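Isomaltodextranase (Arthrobacter globiformis, PDB 5AWO) catalyses the hydrolysis of alpha-1,6-glucosidic linkages in polysaccharides, releasing successive isomaltose units from the non-reducing ends of the chains. Local coordinates at residues Asn42-Ser47 against Cys79-Ile84; Asn51-Glu56 against Ser98-Trp103; Thr419-Phe424 against Asp448-Ala453. One frame throughout, in Å; residues are numbered along the deposited sequence.

Contact 1 of 3, residues Asn42-Ser47 against Cys79-Ile84; sequences NIYGYS and CTDGWI. With ACT (acetate ion), chain C.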
loop_
_atom_site.group_PDB
_atom_site.type_symbol
_atom_site.label_atom_id
_atom_site.label_comp_id
_atom_site.label_asym_id
_atom_site.label_seq_id
_atom_site.Cartn_x
_atom_site.Cartn_y
_atom_site.Cartn_z
ATOM N N ASN A 42 -15.667 3.629 5.828
ATOM C CA ASN A 42 -15.356 5.001 6.210
ATOM C C ASN A 42 -16.568 5.905 6.072
ATOM O O ASN A 42 -17.378 5.711 5.179
ATOM C CB ASN A 42 -14.180 5.507 5.355
ATOM C CG ASN A 42 -13.676 6.887 5.776
ATOM O OD1 ASN A 42 -14.280 7.899 5.495
ATOM N ND2 ASN A 42 -12.490 6.923 6.431
ATOM N N ILE A 43 -16.671 6.895 6.954
ATOM C CA ILE A 43 -17.794 7.818 7.015
ATOM C C ILE A 43 -17.872 8.805 5.842
ATOM O O ILE A 43 -18.779 9.604 5.791
ATOM C CB ILE A 43 -17.776 8.662 8.334
ATOM C CG1 ILE A 43 -16.607 9.662 8.352
ATOM C CG2 ILE A 43 -17.771 7.761 9.558
ATOM C CD1 ILE A 43 -16.707 10.746 9.398
ATOM N N TYR A 44 -16.934 8.749 4.895
ATOM C CA TYR A 44 -16.872 9.757 3.823
ATOM C C TYR A 44 -18.150 9.818 2.982
ATOM O O TYR A 44 -18.503 10.886 2.522
ATOM C CB TYR A 44 -15.693 9.427 2.930
ATOM C CG TYR A 44 -15.330 10.421 1.859
ATOM C CD1 TYR A 44 -14.458 11.475 2.128
ATOM C CD2 TYR A 44 -15.812 10.284 0.527
ATOM C CE1 TYR A 44 -14.084 12.369 1.141
ATOM C CE2 TYR A 44 -15.419 11.157 -0.458
ATOM C CZ TYR A 44 -14.554 12.180 -0.165
ATOM O OH TYR A 44 -14.165 13.034 -1.164
ATOM N N GLY A 45 -18.855 8.696 2.804
ATOM C CA GLY A 45 -20.092 8.696 2.037
ATOM C C GLY A 45 -21.176 9.518 2.680
ATOM O O GLY A 45 -22.074 10.002 1.991
ATOM N N TYR A 46 -21.111 9.670 3.999
ATOM C CA TYR A 46 -21.962 10.615 4.697
ATOM C C TYR A 46 -21.374 12.018 4.631
ATOM O O TYR A 46 -22.019 12.974 4.195
ATOM C CB TYR A 46 -22.177 10.227 6.186
ATOM C CG TYR A 46 -23.098 11.237 6.858
ATOM C CD1 TYR A 46 -22.628 12.462 7.325
ATOM C CD2 TYR A 46 -24.474 11.003 6.925
ATOM C CE1 TYR A 46 -23.486 13.404 7.869
ATOM C CE2 TYR A 46 -25.319 11.922 7.503
ATOM C CZ TYR A 46 -24.837 13.134 7.939
ATOM O OH TYR A 46 -25.690 14.079 8.501
ATOM N N SER A 47 -20.133 12.180 5.086
ATOM C CA SER A 47 -19.650 13.502 5.388
ATOM C C SER A 47 -19.325 14.327 4.160
ATOM O O SER A 47 -19.456 15.551 4.180
ATOM C CB SER A 47 -18.426 13.439 6.338
ATOM O OG SER A 47 -18.847 13.061 7.641
ATOM N N CYS A 79 -14.178 3.301 10.269
ATOM C CA CYS A 79 -13.177 4.367 10.315
ATOM C C CYS A 79 -13.793 5.743 10.188
ATOM O O CYS A 79 -14.616 5.990 9.294
ATOM C CB CYS A 79 -12.185 4.170 9.174
ATOM S SG CYS A 79 -10.687 5.213 9.191
ATOM N N THR A 80 -13.424 6.651 11.078
ATOM C CA THR A 80 -13.823 8.031 10.951
ATOM C C THR A 80 -13.045 8.725 9.827
ATOM O O THR A 80 -12.199 8.144 9.155
ATOM C CB THR A 80 -13.664 8.768 12.299
ATOM O OG1 THR A 80 -12.279 8.814 12.659
ATOM C CG2 THR A 80 -14.434 8.060 13.408
ATOM N N ASP A 81 -13.391 9.989 9.615
ATOM C CA ASP A 81 -12.750 10.794 8.592
ATOM C C ASP A 81 -12.606 12.240 9.065
ATOM O O ASP A 81 -12.431 12.475 10.277
ATOM C CB ASP A 81 -13.487 10.650 7.244
ATOM C CG ASP A 81 -12.568 10.908 6.064
ATOM O OD1 ASP A 81 -11.627 10.115 5.844
ATOM O OD2 ASP A 81 -12.800 11.961 5.408
ATOM N N GLY A 82 -12.572 13.206 8.157
ATOM C CA GLY A 82 -12.352 14.587 8.476
ATOM C C GLY A 82 -13.571 15.294 9.028
ATOM O O GLY A 82 -14.390 14.675 9.699
ATOM N N TRP A 83 -13.653 16.595 8.770
ATOM C CA TRP A 83 -14.642 17.463 9.377
ATOM C C TRP A 83 -14.466 17.397 10.896
ATOM O O TRP A 83 -15.441 17.225 11.622
ATOM C CB TRP A 83 -16.075 17.114 8.930
ATOM C CG TRP A 83 -16.241 17.380 7.473
ATOM C CD1 TRP A 83 -16.720 18.521 6.903
ATOM C CD2 TRP A 83 -15.900 16.504 6.397
ATOM N NE1 TRP A 83 -16.710 18.416 5.527
ATOM C CE2 TRP A 83 -16.210 17.186 5.195
ATOM C CE3 TRP A 83 -15.358 15.220 6.318
ATOM C CZ2 TRP A 83 -15.973 16.630 3.935
ATOM C CZ3 TRP A 83 -15.132 14.659 5.039
ATOM C CH2 TRP A 83 -15.449 15.364 3.882
ATOM N N ILE A 84 -13.211 17.528 11.340
ATOM C CA ILE A 84 -12.840 17.427 12.767
ATOM C C ILE A 84 -12.494 18.730 13.458
ATOM O O ILE A 84 -12.078 18.720 14.632
ATOM C CB ILE A 84 -11.790 16.312 13.059
ATOM C CG1 ILE A 84 -10.532 16.388 12.170
ATOM C CG2 ILE A 84 -12.433 14.944 12.926
ATOM C CD1 ILE A 84 -9.760 17.680 12.241
HETATM C C ACT C . -10.553 19.015 8.711
HETATM O O ACT C . -10.674 20.158 8.262
HETATM O OXT ACT C . -11.417 18.554 9.437
HETATM C CH3 ACT C . -9.375 18.191 8.307
#

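Contact 2 of 3, residues Asn51-Glu56 against Ser98-Trp103; sequences NAPIPE and SYNDSW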
loop_
_atom_site.group_PDB
_atom_site.type_symbol
_atom_site.label_atom_id
_atom_site.label_comp_id
_atom_site.label_asym_id
_atom_site.label_seq_id
_atom_site.Cartn_x
_atom_site.Cartn_y
_atom_site.Cartn_z
ATOM N N ASN A 51 -21.056 17.717 3.520
ATOM C CA ASN A 51 -20.035 18.647 3.955
ATOM C C ASN A 51 -20.145 18.917 5.452
ATOM O O ASN A 51 -20.182 20.066 5.883
ATOM C CB ASN A 51 -20.100 19.942 3.141
ATOM C CG ASN A 51 -18.896 20.837 3.369
ATOM O OD1 ASN A 51 -17.800 20.378 3.743
ATOM N ND2 ASN A 51 -19.083 22.131 3.158
ATOM N N ALA A 52 -20.210 17.844 6.232
ATOM C CA ALA A 52 -20.490 17.942 7.663
ATOM C C ALA A 52 -19.948 16.740 8.393
ATOM O O ALA A 52 -19.913 15.652 7.828
ATOM C CB ALA A 52 -21.993 17.994 7.872
ATOM N N PRO A 53 -19.583 16.900 9.687
ATOM C CA PRO A 53 -19.246 15.743 10.499
ATOM C C PRO A 53 -20.414 14.770 10.652
ATOM O O PRO A 53 -21.592 15.168 10.710
ATOM C CB PRO A 53 -18.837 16.367 11.850
ATOM C CG PRO A 53 -19.556 17.662 11.893
ATOM C CD PRO A 53 -19.600 18.154 10.463
ATOM N N ILE A 54 -20.119 13.483 10.692
ATOM C CA ILE A 54 -21.193 12.495 10.811
ATOM C C ILE A 54 -21.824 12.605 12.210
ATOM O O ILE A 54 -21.110 12.567 13.219
ATOM C CB ILE A 54 -20.732 11.056 10.500
ATOM C CG1 ILE A 54 -21.945 10.115 10.321
ATOM C CG2 ILE A 54 -19.761 10.537 11.550
ATOM C CD1 ILE A 54 -21.628 8.701 9.869
ATOM N N PRO A 55 -23.160 12.734 12.273
ATOM C CA PRO A 55 -23.791 12.612 13.590
ATOM C C PRO A 55 -23.570 11.273 14.258
ATOM O O PRO A 55 -23.460 10.244 13.605
ATOM C CB PRO A 55 -25.281 12.831 13.289
ATOM C CG PRO A 55 -25.310 13.627 12.046
ATOM C CD PRO A 55 -24.142 13.091 11.232
ATOM N N GLU A 56 -23.531 11.276 15.590
ATOM C CA GLU A 56 -23.259 10.076 16.317
ATOM C C GLU A 56 -24.282 8.982 16.025
ATOM O O GLU A 56 -23.913 7.828 15.954
ATOM C CB GLU A 56 -23.208 10.361 17.830
ATOM C CG GLU A 56 -22.549 9.268 18.638
ATOM C CD GLU A 56 -22.412 9.613 20.114
ATOM O OE1 GLU A 56 -23.310 10.331 20.612
ATOM O OE2 GLU A 56 -21.418 9.183 20.732
ATOM N N SER A 98 -13.262 12.492 21.484
ATOM C CA SER A 98 -14.296 11.881 20.648
ATOM C C SER A 98 -14.174 12.393 19.221
ATOM O O SER A 98 -13.302 13.202 18.925
ATOM C CB SER A 98 -15.693 12.143 21.209
ATOM O OG SER A 98 -16.649 11.314 20.562
ATOM N N TYR A 99 -15.082 11.945 18.345
ATOM C CA TYR A 99 -15.052 12.390 16.951
ATOM C C TYR A 99 -15.553 13.829 16.761
ATOM O O TYR A 99 -15.053 14.566 15.916
ATOM C CB TYR A 99 -15.840 11.430 16.048
ATOM C CG TYR A 99 -16.060 12.007 14.672
ATOM C CD1 TYR A 99 -15.031 12.077 13.744
ATOM C CD2 TYR A 99 -17.281 12.556 14.317
ATOM C CE1 TYR A 99 -15.232 12.649 12.487
ATOM C CE2 TYR A 99 -17.488 13.115 13.059
ATOM C CZ TYR A 99 -16.450 13.167 12.156
ATOM O OH TYR A 99 -16.664 13.762 10.939
ATOM N N ASN A 100 -16.542 14.232 17.566
ATOM C CA ASN A 100 -17.138 15.554 17.459
ATOM C C ASN A 100 -17.713 15.962 18.817
ATOM O O ASN A 100 -18.146 15.112 19.564
ATOM C CB ASN A 100 -18.270 15.535 16.413
ATOM C CG ASN A 100 -18.862 16.904 16.157
ATOM O OD1 ASN A 100 -19.923 17.264 16.712
ATOM N ND2 ASN A 100 -18.191 17.695 15.342
ATOM N N ASP A 101 -17.696 17.257 19.107
ATOM C CA ASP A 101 -18.214 17.765 20.391
ATOM C C ASP A 101 -19.698 17.425 20.639
ATOM O O ASP A 101 -20.130 17.466 21.790
ATOM C CB ASP A 101 -18.004 19.283 20.507
ATOM C CG ASP A 101 -16.550 19.678 20.688
ATOM O OD1 ASP A 101 -15.684 18.793 20.897
ATOM O OD2 ASP A 101 -16.286 20.895 20.587
ATOM N N SER A 102 -20.472 17.123 19.578
ATOM C CA SER A 102 -21.888 16.713 19.722
ATOM C C SER A 102 -22.066 15.293 20.232
ATOM O O SER A 102 -23.171 14.901 20.648
ATOM C CB SER A 102 -22.657 16.861 18.397
ATOM O OG SER A 102 -22.207 15.918 17.433
ATOM N N TRP A 103 -21.011 14.491 20.165
ATOM C CA TRP A 103 -21.071 13.075 20.507
ATOM C C TRP A 103 -21.206 12.952 22.028
ATOM O O TRP A 103 -20.552 13.685 22.772
ATOM C CB TRP A 103 -19.828 12.341 19.996
ATOM C CG TRP A 103 -19.884 12.050 18.512
ATOM C CD1 TRP A 103 -20.502 12.784 17.558
ATOM C CD2 TRP A 103 -19.329 10.913 17.865
ATOM N NE1 TRP A 103 -20.388 12.157 16.332
ATOM C CE2 TRP A 103 -19.663 11.009 16.495
ATOM C CE3 TRP A 103 -18.591 9.810 18.299
ATOM C CZ2 TRP A 103 -19.254 10.047 15.566
ATOM C CZ3 TRP A 103 -18.199 8.853 17.371
ATOM C CH2 TRP A 103 -18.525 8.995 16.013
HETATM O O HOH W 1 -23.991 13.773 16.931
#

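Contact 3 of 3, residues Thr419-Phe424 against Asp448-Ala453; sequences TKTIDF and DSRATA. With PO4 (phosphate ion), chain B.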
loop_
_atom_site.group_PDB
_atom_site.type_symbol
_atom_site.label_atom_id
_atom_site.label_comp_id
_atom_site.label_asym_id
_atom_site.label_seq_id
_atom_site.Cartn_x
_atom_site.Cartn_y
_atom_site.Cartn_z
ATOM N N THR A 419 -10.361 -6.073 -26.727
ATOM C CA THR A 419 -9.816 -7.318 -26.250
ATOM C C THR A 419 -8.529 -7.043 -25.465
ATOM O O THR A 419 -7.647 -6.313 -25.950
ATOM C CB THR A 419 -9.523 -8.280 -27.405
ATOM O OG1 THR A 419 -10.765 -8.614 -28.023
ATOM C CG2 THR A 419 -8.797 -9.553 -26.907
ATOM N N LYS A 420 -8.430 -7.630 -24.281
ATOM C CA LYS A 420 -7.240 -7.572 -23.460
ATOM C C LYS A 420 -6.791 -8.980 -23.138
ATOM O O LYS A 420 -7.631 -9.849 -22.874
ATOM C CB LYS A 420 -7.527 -6.835 -22.144
ATOM C CG LYS A 420 -7.983 -5.393 -22.299
ATOM C CD LYS A 420 -6.903 -4.505 -22.889
ATOM C CE LYS A 420 -7.330 -3.050 -22.932
ATOM N NZ LYS A 420 -6.361 -2.172 -23.652
ATOM N N THR A 421 -5.473 -9.189 -23.110
ATOM C CA THR A 421 -4.906 -10.532 -22.936
ATOM C C THR A 421 -3.629 -10.455 -22.113
ATOM O O THR A 421 -2.821 -9.527 -22.286
ATOM C CB THR A 421 -4.592 -11.164 -24.302
ATOM O OG1 THR A 421 -5.803 -11.319 -25.050
ATOM C CG2 THR A 421 -3.926 -12.504 -24.163
ATOM N N ILE A 422 -3.472 -11.423 -21.224
ATOM C CA ILE A 422 -2.213 -11.670 -20.537
ATOM C C ILE A 422 -1.785 -13.101 -20.872
ATOM O O ILE A 422 -2.506 -14.062 -20.616
ATOM C CB ILE A 422 -2.328 -11.440 -19.012
ATOM C CG1 ILE A 422 -2.268 -9.931 -18.711
ATOM C CG2 ILE A 422 -1.217 -12.150 -18.234
ATOM C CD1 ILE A 422 -0.921 -9.308 -18.942
ATOM N N ASP A 423 -0.591 -13.204 -21.442
ATOM C CA ASP A 423 -0.025 -14.481 -21.846
ATOM C C ASP A 423 0.926 -14.968 -20.770
ATOM O O ASP A 423 1.792 -14.205 -20.291
ATOM C CB ASP A 423 0.722 -14.291 -23.157
ATOM C CG ASP A 423 1.178 -15.611 -23.739
ATOM O OD1 ASP A 423 2.229 -16.161 -23.307
ATOM O OD2 ASP A 423 0.462 -16.119 -24.607
ATOM N N PHE A 424 0.742 -16.204 -20.325
ATOM C CA PHE A 424 1.441 -16.687 -19.141
ATOM C C PHE A 424 2.938 -16.866 -19.357
ATOM O O PHE A 424 3.700 -16.746 -18.402
ATOM C CB PHE A 424 0.806 -17.963 -18.565
ATOM C CG PHE A 424 -0.677 -17.825 -18.255
ATOM C CD1 PHE A 424 -1.233 -16.575 -17.970
ATOM C CD2 PHE A 424 -1.528 -18.925 -18.296
ATOM C CE1 PHE A 424 -2.582 -16.459 -17.678
ATOM C CE2 PHE A 424 -2.874 -18.802 -17.995
ATOM C CZ PHE A 424 -3.403 -17.567 -17.703
ATOM N N ASP A 448 -4.893 -23.351 -19.447
ATOM C CA ASP A 448 -4.704 -22.459 -20.578
ATOM C C ASP A 448 -3.307 -21.857 -20.517
ATOM O O ASP A 448 -2.599 -22.019 -19.512
ATOM C CB ASP A 448 -5.754 -21.323 -20.562
ATOM C CG ASP A 448 -6.178 -20.863 -21.952
ATOM O OD1 ASP A 448 -5.363 -20.876 -22.907
ATOM O OD2 ASP A 448 -7.362 -20.494 -22.117
ATOM N N SER A 449 -2.949 -21.192 -21.611
ATOM C CA SER A 449 -1.684 -20.494 -21.788
ATOM C C SER A 449 -1.821 -18.994 -21.634
ATOM O O SER A 449 -0.820 -18.280 -21.669
ATOM C CB SER A 449 -1.116 -20.760 -23.192
ATOM O OG SER A 449 -1.914 -20.194 -24.216
ATOM N N ARG A 450 -3.056 -18.520 -21.476
ATOM C CA ARG A 450 -3.336 -17.093 -21.507
ATOM C C ARG A 450 -4.689 -16.880 -20.837
ATOM O O ARG A 450 -5.474 -17.836 -20.688
ATOM C CB ARG A 450 -3.338 -16.591 -22.948
ATOM C CG ARG A 450 -4.382 -17.270 -23.828
ATOM C CD ARG A 450 -3.994 -17.350 -25.297
ATOM N NE ARG A 450 -3.928 -16.038 -25.943
ATOM C CZ ARG A 450 -4.943 -15.420 -26.561
ATOM N NH1 ARG A 450 -6.169 -15.962 -26.606
ATOM N NH2 ARG A 450 -4.728 -14.239 -27.130
ATOM N N ALA A 451 -4.903 -15.651 -20.372
ATOM C CA ALA A 451 -6.211 -15.170 -19.930
ATOM C C ALA A 451 -6.594 -13.997 -20.826
ATOM O O ALA A 451 -5.770 -13.099 -21.093
ATOM C CB ALA A 451 -6.127 -14.742 -18.479
ATOM N N THR A 452 -7.839 -14.004 -21.302
ATOM C CA THR A 452 -8.275 -13.016 -22.283
ATOM C C THR A 452 -9.743 -12.668 -22.077
ATOM O O THR A 452 -10.503 -13.466 -21.538
ATOM C CB THR A 452 -8.052 -13.533 -23.721
ATOM O OG1 THR A 452 -8.250 -12.492 -24.691
ATOM C CG2 THR A 452 -8.941 -14.708 -24.045
ATOM N N ALA A 453 -10.119 -11.468 -22.494
ATOM C CA ALA A 453 -11.513 -11.052 -22.444
ATOM C C ALA A 453 -11.770 -9.976 -23.460
ATOM O O ALA A 453 -10.930 -9.090 -23.666
ATOM C CB ALA A 453 -11.865 -10.538 -21.063
HETATM P P PO4 B . -0.872 -13.795 -26.851
HETATM O O1 PO4 B . -0.068 -14.524 -27.924
HETATM O O2 PO4 B . 0.045 -12.706 -26.259
HETATM O O3 PO4 B . -1.322 -14.739 -25.761
HETATM O O4 PO4 B . -2.077 -13.143 -27.475
HETATM O O HOH W 2 -0.275 -18.695 -25.420
#

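Contact 1 of 3, residues Asn42-Ser47 against Cys79-Ile84
N42 and I43 fit closely against C79, T80 and D81 where two neighbouring parallel strands end, with I43 N bonded to C79 O (3.2 Å). With CG anti to the backbone N (chi1 -174°), N42 carries its amide to D81; the two side chains cross at about a right angle, amide and carboxylate planes 79° apart, and the bond from N42 ND2 to D81 OD1 is weak. Asparagine suits this place because OD1 also accepts from Y44 N, capping the helix that follows. I43 brings CG1 against D81 CB and CD1 to 3.4 Å from D81 N, a buried amide with no polar partner. D81 OD2, gripped by G82 N (3.0 Å), lies at the edge of the Y44 ring.

On the outer side, at the partly exposed W83, S47 CB sits over the six-membered ring, 3.9 Å from its centroid, a CH-pi contact for which a small serine leaves room, while W83 NE1 bonds to N51. An acetate ion, probably from the crystallisation liquor, accepts from I84 N. With the D81 side chain close to that of the probable nucleophile D201, this is the C-terminal rim of a TIM barrel, where GH27 active sites lie.

Contact 2 of 3, residues Asn51-Glu56 against Ser98-Trp103
W103 lies flat against E56, whose CB stands almost squarely over the five-membered ring, 3.6 Å from its centroid and 7° off the normal, a CH-pi contact. With CG anti to the backbone N (chi1 -163°), the extended glutamate chain runs on across the same face, carboxylate and indole planes 27° apart. At the indole's edge NE1 donates to I54 O (3.2 Å), the acceptor lying in the ring plane and the donor in the carbonyl plane, which helps to fix how the ring is turned. Tryptophan suits the spot by offering a broad face and an in-plane N-H. Beside it the Y99 hydroxyl nears P53 CA and takes only a weak bond from I54 N; its stronger partner is G82 O. P53 CB and I54 CG2 touch Y99 CE2.

In the next shell Y99 CB backs the indole on the face opposite E56, and the E56 carboxylate is tied to the backbone N of Q104 and H105 and to W110. N100 OD1 accepts from S102 N (2.9 Å) and S102 OG (2.7 Å), from opposite faces of its amide plane. One water links S102 OG to E56 N, in the first turn of the helix for which P55 holds the N-cap position. The loop carrying W103 forms a type I beta turn from N100, closed by W103 N to N100 O (3.0 Å), with an Asx turn at N100.

Contact 3 of 3, residues Thr419-Phe424 against Asp448-Ala453
R450 and D423 meet at a phosphate ion, probably from the crystallisation liquor: R450 NE donates to PO4 O3 (2.9 Å, nearly straight at 175°) and R450 NH2 to PO4 O4. D423 OD2 lies only 2.5 Å from PO4 O3, so one of the two acid groups probably holds a proton. The anion, which K426 NZ also binds, bridges the two side chains, and D423 OD1 accepts from the backbone N of K426. Next along this face the hydroxyls of T421 and T452, side by side, share a hydrogen bond (OG1 to OG1, 2.7 Å).

Beneath these side chains the strands run antiparallel at 172°. K420 and A453 form one hydrogen-bonded pair and I422 and A451 another, with I422 N to A451 O at 2.8 Å, before F424 N closes the end on S449 O. F424, with CG anti to its own carbonyl carbon (chi1 -55°), turns its ring beneath the other strand. R450 N lies over one face of it, and CZ reaches A451 CB (4.0 Å), alanine being small enough to admit the ring. A serine at F424 would probably leave A451 and the R450 backbone without this apolar cover. On the buried side F424 touches V436 and V465, A451 meets F463, and I422 packs on V407 and L409, setting this two-stranded sheet against strands 405-410, 434-438 and 460-466 of the C-terminal beta sandwich.

Contacts 1 and 2 adjoin, their centres about 9 Å apart, and their segments alternate along the chain. They are joined by two probable hydrogen bonds, from Y99 OH to G82 O (2.7 Å) and from W83 NE1 to N51 OD1 (2.9 Å), and by Y46 packing on P55. Contact 1 is the inner of the two: the side chain of D81 is about 6 Å from that of the probable nucleophile D201, whereas that of Y99 in contact 2 is about 11 Å away. Contact 3 belongs to the C-terminal beta sandwich, far from the annotated catalytic residues, its centre about 40 Å from that of contact 1 and about 49 Å from that of contact 2.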